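Rifin (Plasmodium falciparum, PDB 7JZK) is a malaria-parasite variant surface antigen whose V2 domain, the part held in this chain, binds the ectodomain of the immune receptor LAIR1. Local coordinates at residues 36-41 with 93-98; 63-68 with 110-115. All coordinates share one frame; numbering follows the deposited sequence.

Contacts 1 and 2 lie side by side in the helical V2 domain, their centres about 11 Å apart, and alternate along the chain. Contact 1 is a thin surface touch between the ends of helices 13-39 and 86-94; contact 2 is a buried crossing of helices 61-75 and 108-126. Leu95 CB meets Ala111 CB at 3.7 Å and Phe39 CE2 meets Ile68 CD1 at 3.9 Å, which ties both segments of contact 1 to contact 2. The LAIR1 chain packs on Ile97 and Val98 of contact 1 but does not touch the segments of contact 2, where the Ile68 side chain is about 10 Å from an N-acetylglucosamine of the glycan attached to the protein.

Contact 1 of 2, residues 36-41 with 93-98; sequences KRYFHI and KTLRIV
Tyr38 reaches across to Thr94 and Leu95 with its phenol oxygen alone, the ring itself staying on its own side. The backbones are well apart here, the CA atoms of Tyr38 and Thr94 lying 10.1 Å from each other, and the length of the tyrosine bridges the distance. Its CG is turned anti to the backbone N (chi1 -168°), which swings the ring off the last turn of helix 13-39 and brings OH to the other segment. Tyr38 OH stands 3.5 Å from Leu95 CD2, where the two side chains meet at a slant, and 3.9 Å from Thr94 CG2, with tyrosine and threonine arriving from opposite directions. Both partners are methyl groups, so the hydroxyl makes van der Waals contact and no hydrogen bond with this segment. The other branch of Thr94 is used elsewhere: its OG1 accepts a hydrogen bond from Lys93 NZ at 3.2 Å, and that ammonium also forms a salt bridge with Asp90.

Both segments are helix ends. In 93-98 the chain closes helix 86-94 with a Schellman motif in which Arg96 is the C-prime residue with positive phi; Ile97 N bonds to Arg92 O, and Arg96 N to Lys93 O at 3.2 Å. In 36-41, His40 leaves the helix with positive phi and its carbonyl accepts a bond from Asn85.

Two rings of its own segment lie against Tyr38, one at the side chain and one at the backbone. Its CD1 sits 3.9 Å above the centre of the Phe39 ring, while its carbonyl carbon lies over the His40 ring, nearer the rim. Leu119 of helix 108-126 also touches Tyr38. At the exit of the Schellman motif Ile97 packs on Tyr45, and Val98 on Asn42, of the LAIR1 chain.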
loop_
_atom_site.group_PDB
_atom_site.type_symbol
_atom_site.label_atom_id
_atom_site.label_comp_id
_atom_site.label_asym_id
_atom_site.label_seq_id
_atom_site.Cartn_x
_atom_site.Cartn_y
_atom_site.Cartn_z
ATOM N N LYS B 36 -15.728 -4.565 -3.693
ATOM C CA LYS B 36 -15.227 -5.929 -3.694
ATOM C C LYS B 36 -14.651 -6.296 -5.053
ATOM O O LYS B 36 -13.581 -6.891 -5.149
ATOM C CB LYS B 36 -16.373 -6.882 -3.334
ATOM C CG LYS B 36 -16.005 -8.103 -2.490
ATOM C CD LYS B 36 -17.103 -9.169 -2.453
ATOM C CE LYS B 36 -18.340 -8.647 -1.780
ATOM N NZ LYS B 36 -18.005 -7.751 -0.646
ATOM N N ARG B 37 -15.354 -5.948 -6.117
ATOM C CA ARG B 37 -14.918 -6.285 -7.462
ATOM C C ARG B 37 -13.730 -5.440 -7.906
ATOM O O ARG B 37 -12.949 -5.884 -8.755
ATOM C CB ARG B 37 -16.117 -6.178 -8.412
ATOM C CG ARG B 37 -17.199 -7.265 -8.121
ATOM C CD ARG B 37 -18.528 -7.033 -8.850
ATOM N NE ARG B 37 -18.395 -6.970 -10.306
ATOM C CZ ARG B 37 -19.167 -6.226 -11.101
ATOM N NH1 ARG B 37 -18.965 -6.243 -12.418
ATOM N NH2 ARG B 37 -20.125 -5.445 -10.590
ATOM N N TYR B 38 -13.575 -4.221 -7.374
ATOM C CA TYR B 38 -12.473 -3.382 -7.835
ATOM C C TYR B 38 -11.236 -3.521 -6.966
ATOM O O TYR B 38 -10.120 -3.493 -7.483
ATOM C CB TYR B 38 -12.889 -1.909 -7.859
ATOM C CG TYR B 38 -11.924 -1.007 -8.595
ATOM C CD1 TYR B 38 -10.783 -0.515 -7.973
ATOM C CD2 TYR B 38 -12.152 -0.656 -9.912
ATOM C CE1 TYR B 38 -9.893 0.300 -8.646
ATOM C CE2 TYR B 38 -11.285 0.158 -10.594
ATOM C CZ TYR B 38 -10.151 0.634 -9.960
ATOM O OH TYR B 38 -9.277 1.454 -10.638
ATOM N N PHE B 39 -11.407 -3.669 -5.657
ATOM C CA PHE B 39 -10.286 -3.792 -4.736
ATOM C C PHE B 39 -10.068 -5.217 -4.252
ATOM O O PHE B 39 -9.038 -5.484 -3.634
ATOM C CB PHE B 39 -10.484 -2.893 -3.517
ATOM C CG PHE B 39 -10.448 -1.437 -3.830
ATOM C CD1 PHE B 39 -9.248 -0.761 -3.932
ATOM C CD2 PHE B 39 -11.631 -0.731 -4.006
ATOM C CE1 PHE B 39 -9.224 0.600 -4.225
ATOM C CE2 PHE B 39 -11.616 0.628 -4.291
ATOM C CZ PHE B 39 -10.411 1.293 -4.403
ATOM N N HIS B 40 -10.967 -6.147 -4.562
ATOM C CA HIS B 40 -10.773 -7.543 -4.182
ATOM C C HIS B 40 -10.590 -7.648 -2.682
ATOM O O HIS B 40 -9.838 -8.476 -2.179
ATOM C CB HIS B 40 -9.606 -8.150 -4.966
ATOM C CG HIS B 40 -9.507 -7.597 -6.360
ATOM N ND1 HIS B 40 -10.423 -7.910 -7.349
ATOM C CD2 HIS B 40 -8.654 -6.690 -6.905
ATOM C CE1 HIS B 40 -10.106 -7.255 -8.454
ATOM N NE2 HIS B 40 -9.042 -6.503 -8.211
ATOM N N ILE B 41 -11.407 -6.856 -1.993
ATOM C CA ILE B 41 -11.420 -6.842 -0.510
ATOM C C ILE B 41 -12.826 -7.214 -0.020
ATOM O O ILE B 41 -13.772 -6.970 -0.744
ATOM C CB ILE B 41 -10.944 -5.460 -0.015
ATOM C CG1 ILE B 41 -10.065 -5.573 1.227
ATOM C CG2 ILE B 41 -12.090 -4.481 0.177
ATOM C CD1 ILE B 41 -8.806 -6.358 0.999
ATOM N N LYS B 93 -0.793 -1.077 -8.975
ATOM C CA LYS B 93 -0.330 -1.046 -10.353
ATOM C C LYS B 93 -1.388 -0.465 -11.272
ATOM O O LYS B 93 -1.066 0.318 -12.171
ATOM C CB LYS B 93 0.065 -2.457 -10.791
ATOM C CG LYS B 93 0.243 -2.669 -12.290
ATOM C CD LYS B 93 -1.044 -3.173 -12.997
ATOM C CE LYS B 93 -1.733 -4.284 -12.177
ATOM N NZ LYS B 93 -3.180 -4.598 -12.474
ATOM N N THR B 94 -2.653 -0.734 -10.987
ATOM C CA THR B 94 -3.722 -0.159 -11.782
ATOM C C THR B 94 -3.751 1.357 -11.629
ATOM O O THR B 94 -3.858 2.090 -12.613
ATOM C CB THR B 94 -5.050 -0.778 -11.346
ATOM O OG1 THR B 94 -4.937 -2.211 -11.376
ATOM C CG2 THR B 94 -6.174 -0.336 -12.269
ATOM N N LEU B 95 -3.622 1.852 -10.403
ATOM C CA LEU B 95 -3.680 3.289 -10.161
ATOM C C LEU B 95 -2.349 3.997 -10.377
ATOM O O LEU B 95 -2.205 5.119 -9.885
ATOM C CB LEU B 95 -4.191 3.566 -8.740
ATOM C CG LEU B 95 -5.556 2.933 -8.423
ATOM C CD1 LEU B 95 -6.042 3.262 -7.020
ATOM C CD2 LEU B 95 -6.558 3.383 -9.467
ATOM N N ARG B 96 -1.379 3.345 -11.038
ATOM C CA ARG B 96 -0.034 3.881 -11.268
ATOM C C ARG B 96 0.555 4.438 -9.975
ATOM O O ARG B 96 1.121 5.535 -9.931
ATOM C CB ARG B 96 -0.002 4.915 -12.403
ATOM C CG ARG B 96 -0.146 4.301 -13.804
ATOM C CD ARG B 96 -1.114 5.084 -14.672
ATOM N NE ARG B 96 -2.480 4.949 -14.173
ATOM C CZ ARG B 96 -3.556 5.450 -14.773
ATOM N NH1 ARG B 96 -4.760 5.270 -14.234
ATOM N NH2 ARG B 96 -3.426 6.129 -15.906
ATOM N N ILE B 97 0.430 3.654 -8.907
ATOM C CA ILE B 97 0.988 4.036 -7.616
ATOM C C ILE B 97 2.373 3.431 -7.407
ATOM O O ILE B 97 3.147 3.934 -6.573
ATOM C CB ILE B 97 0.039 3.626 -6.469
ATOM C CG1 ILE B 97 -1.346 4.225 -6.662
ATOM C CG2 ILE B 97 0.549 4.086 -5.124
ATOM C CD1 ILE B 97 -2.281 3.822 -5.538
ATOM N N VAL B 98 2.725 2.391 -8.159
ATOM C CA VAL B 98 4.025 1.774 -7.975
ATOM C C VAL B 98 5.076 2.709 -8.546
ATOM O O VAL B 98 4.815 3.475 -9.482
ATOM C CB VAL B 98 4.062 0.389 -8.647
ATOM C CG1 VAL B 98 2.993 -0.512 -8.050
ATOM C CG2 VAL B 98 3.801 0.528 -10.128
#

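Contact 2 of 2, residues 63-68 with 110-115; sequences TIASAI and DAITGA
Ile68 and Ile112 make the closer of the two apolar side-chain contacts, methyl to methyl: CG2 of Ile68 lies 3.7 Å from CG2 of Ile112. On both residues this branch is anti to the backbone N, with CG1 on the N side (chi1 -71° and -63°); the two CG2 methyls meet between the helices while the CG1-CD1 arms diverge to opposite sides of that touch. Ile112 CG2 is also 4.2 Å from Ala65 CB, so one methyl rests against residues a turn apart on helix 61-75. The Ile112 side chain also touches Asp69 and Met72, further along helix 61-75. Ile68 is covered on another side by Leu35 and Phe39 of helix 13-39 and by Leu44.

Contacts between apolar and polar atoms fill the rest. Ala65 CB approaches Thr113 OG1 at 3.6 Å, the small methyl fitting beside the hydroxyl where the two backbones come nearest; the CA atoms of Ala65 and Thr113 are only 5.3 Å apart. The carbonyl oxygen of Ala65 touches Ile112 CG2 at 3.9 Å.

No hydrogen bond joins the two segments. Thr113 OG1 is hydrogen-bonded to Lys109 O, one turn earlier, so the hydroxyl has its polar partner at home while its flank lies against the Ala65 methyl. Regular helical bonds, such as Ile68 N to Ile64 O and Gly114 N to Asp110 O, hold the backbones.

The short axes approach to 8.9 Å with 136° between their N-to-C directions. This is a slanted antiparallel helix pair, with the small Ala65 at the close approach, consistent with the short backbone distance there, and two isoleucines meeting through their CG2 methyls beside it, typical of the core of a mainly helical domain, here the V2 domain, whose short hairpin contributes Leu44.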
loop_
_atom_site.group_PDB
_atom_site.type_symbol
_atom_site.label_atom_id
_atom_site.label_comp_id
_atom_site.label_asym_id
_atom_site.label_seq_id
_atom_site.Cartn_x
_atom_site.Cartn_y
_atom_site.Cartn_z
ATOM N N THR B 63 -14.572 9.106 3.611
ATOM C CA THR B 63 -14.353 8.146 4.684
ATOM C C THR B 63 -13.894 6.804 4.133
ATOM O O THR B 63 -12.942 6.197 4.641
ATOM C CB THR B 63 -15.640 7.992 5.490
ATOM O OG1 THR B 63 -15.991 9.262 6.054
ATOM C CG2 THR B 63 -15.497 6.929 6.595
ATOM N N ILE B 64 -14.542 6.340 3.071
ATOM C CA ILE B 64 -14.163 5.059 2.506
ATOM C C ILE B 64 -12.759 5.119 1.925
ATOM O O ILE B 64 -11.965 4.194 2.107
ATOM C CB ILE B 64 -15.196 4.623 1.464
ATOM C CG1 ILE B 64 -14.659 3.452 0.673
ATOM C CG2 ILE B 64 -15.472 5.731 0.525
ATOM C CD1 ILE B 64 -15.596 3.045 -0.383
ATOM N N ALA B 65 -12.431 6.202 1.214
ATOM C CA ALA B 65 -11.106 6.303 0.621
ATOM C C ALA B 65 -10.034 6.334 1.701
ATOM O O ALA B 65 -8.994 5.683 1.574
ATOM C CB ALA B 65 -11.029 7.536 -0.279
ATOM N N SER B 66 -10.295 7.029 2.805
ATOM C CA SER B 66 -9.299 7.056 3.862
ATOM C C SER B 66 -9.146 5.682 4.503
ATOM O O SER B 66 -8.029 5.257 4.804
ATOM C CB SER B 66 -9.667 8.133 4.891
ATOM O OG SER B 66 -9.105 7.900 6.177
ATOM N N ALA B 67 -10.244 4.953 4.691
ATOM C CA ALA B 67 -10.148 3.616 5.277
ATOM C C ALA B 67 -9.430 2.643 4.344
ATOM O O ALA B 67 -8.640 1.803 4.796
ATOM C CB ALA B 67 -11.551 3.092 5.619
ATOM N N ILE B 68 -9.690 2.743 3.040
ATOM C CA ILE B 68 -9.031 1.865 2.091
ATOM C C ILE B 68 -7.543 2.192 2.031
ATOM O O ILE B 68 -6.707 1.288 2.002
ATOM C CB ILE B 68 -9.718 1.958 0.715
ATOM C CG1 ILE B 68 -11.111 1.285 0.752
ATOM C CG2 ILE B 68 -8.827 1.335 -0.371
ATOM C CD1 ILE B 68 -11.923 1.431 -0.528
ATOM N N ASP B 110 -4.771 9.861 -2.961
ATOM C CA ASP B 110 -5.415 10.589 -4.050
ATOM C C ASP B 110 -5.913 9.655 -5.147
ATOM O O ASP B 110 -7.040 9.792 -5.620
ATOM C CB ASP B 110 -4.431 11.647 -4.581
ATOM C CG ASP B 110 -4.035 12.643 -3.480
ATOM O OD1 ASP B 110 -4.828 12.801 -2.523
ATOM O OD2 ASP B 110 -2.916 13.200 -3.491
ATOM N N ALA B 111 -5.112 8.677 -5.544
ATOM C CA ALA B 111 -5.554 7.734 -6.571
ATOM C C ALA B 111 -6.737 6.904 -6.063
ATOM O O ALA B 111 -7.702 6.662 -6.785
ATOM C CB ALA B 111 -4.378 6.837 -6.996
ATOM N N ILE B 112 -6.705 6.518 -4.791
ATOM C CA ILE B 112 -7.810 5.772 -4.229
ATOM C C ILE B 112 -9.063 6.631 -4.234
ATOM O O ILE B 112 -10.148 6.148 -4.526
ATOM C CB ILE B 112 -7.461 5.291 -2.813
ATOM C CG1 ILE B 112 -6.291 4.331 -2.893
ATOM C CG2 ILE B 112 -8.702 4.638 -2.126
ATOM C CD1 ILE B 112 -5.675 4.031 -1.563
ATOM N N THR B 113 -8.923 7.914 -3.896
ATOM C CA THR B 113 -10.045 8.845 -3.874
ATOM C C THR B 113 -10.668 8.947 -5.253
ATOM O O THR B 113 -11.881 8.820 -5.404
ATOM C CB THR B 113 -9.557 10.219 -3.372
ATOM O OG1 THR B 113 -9.115 10.102 -2.007
ATOM C CG2 THR B 113 -10.633 11.298 -3.477
ATOM N N GLY B 114 -9.851 9.099 -6.285
ATOM C CA GLY B 114 -10.413 9.143 -7.624
ATOM C C GLY B 114 -11.118 7.851 -7.992
ATOM O O GLY B 114 -12.204 7.869 -8.588
ATOM N N ALA B 115 -10.540 6.714 -7.595
ATOM C CA ALA B 115 -11.167 5.437 -7.913
ATOM C C ALA B 115 -12.517 5.307 -7.214
ATOM O O ALA B 115 -13.532 4.977 -7.841
ATOM C CB ALA B 115 -10.239 4.287 -7.519
#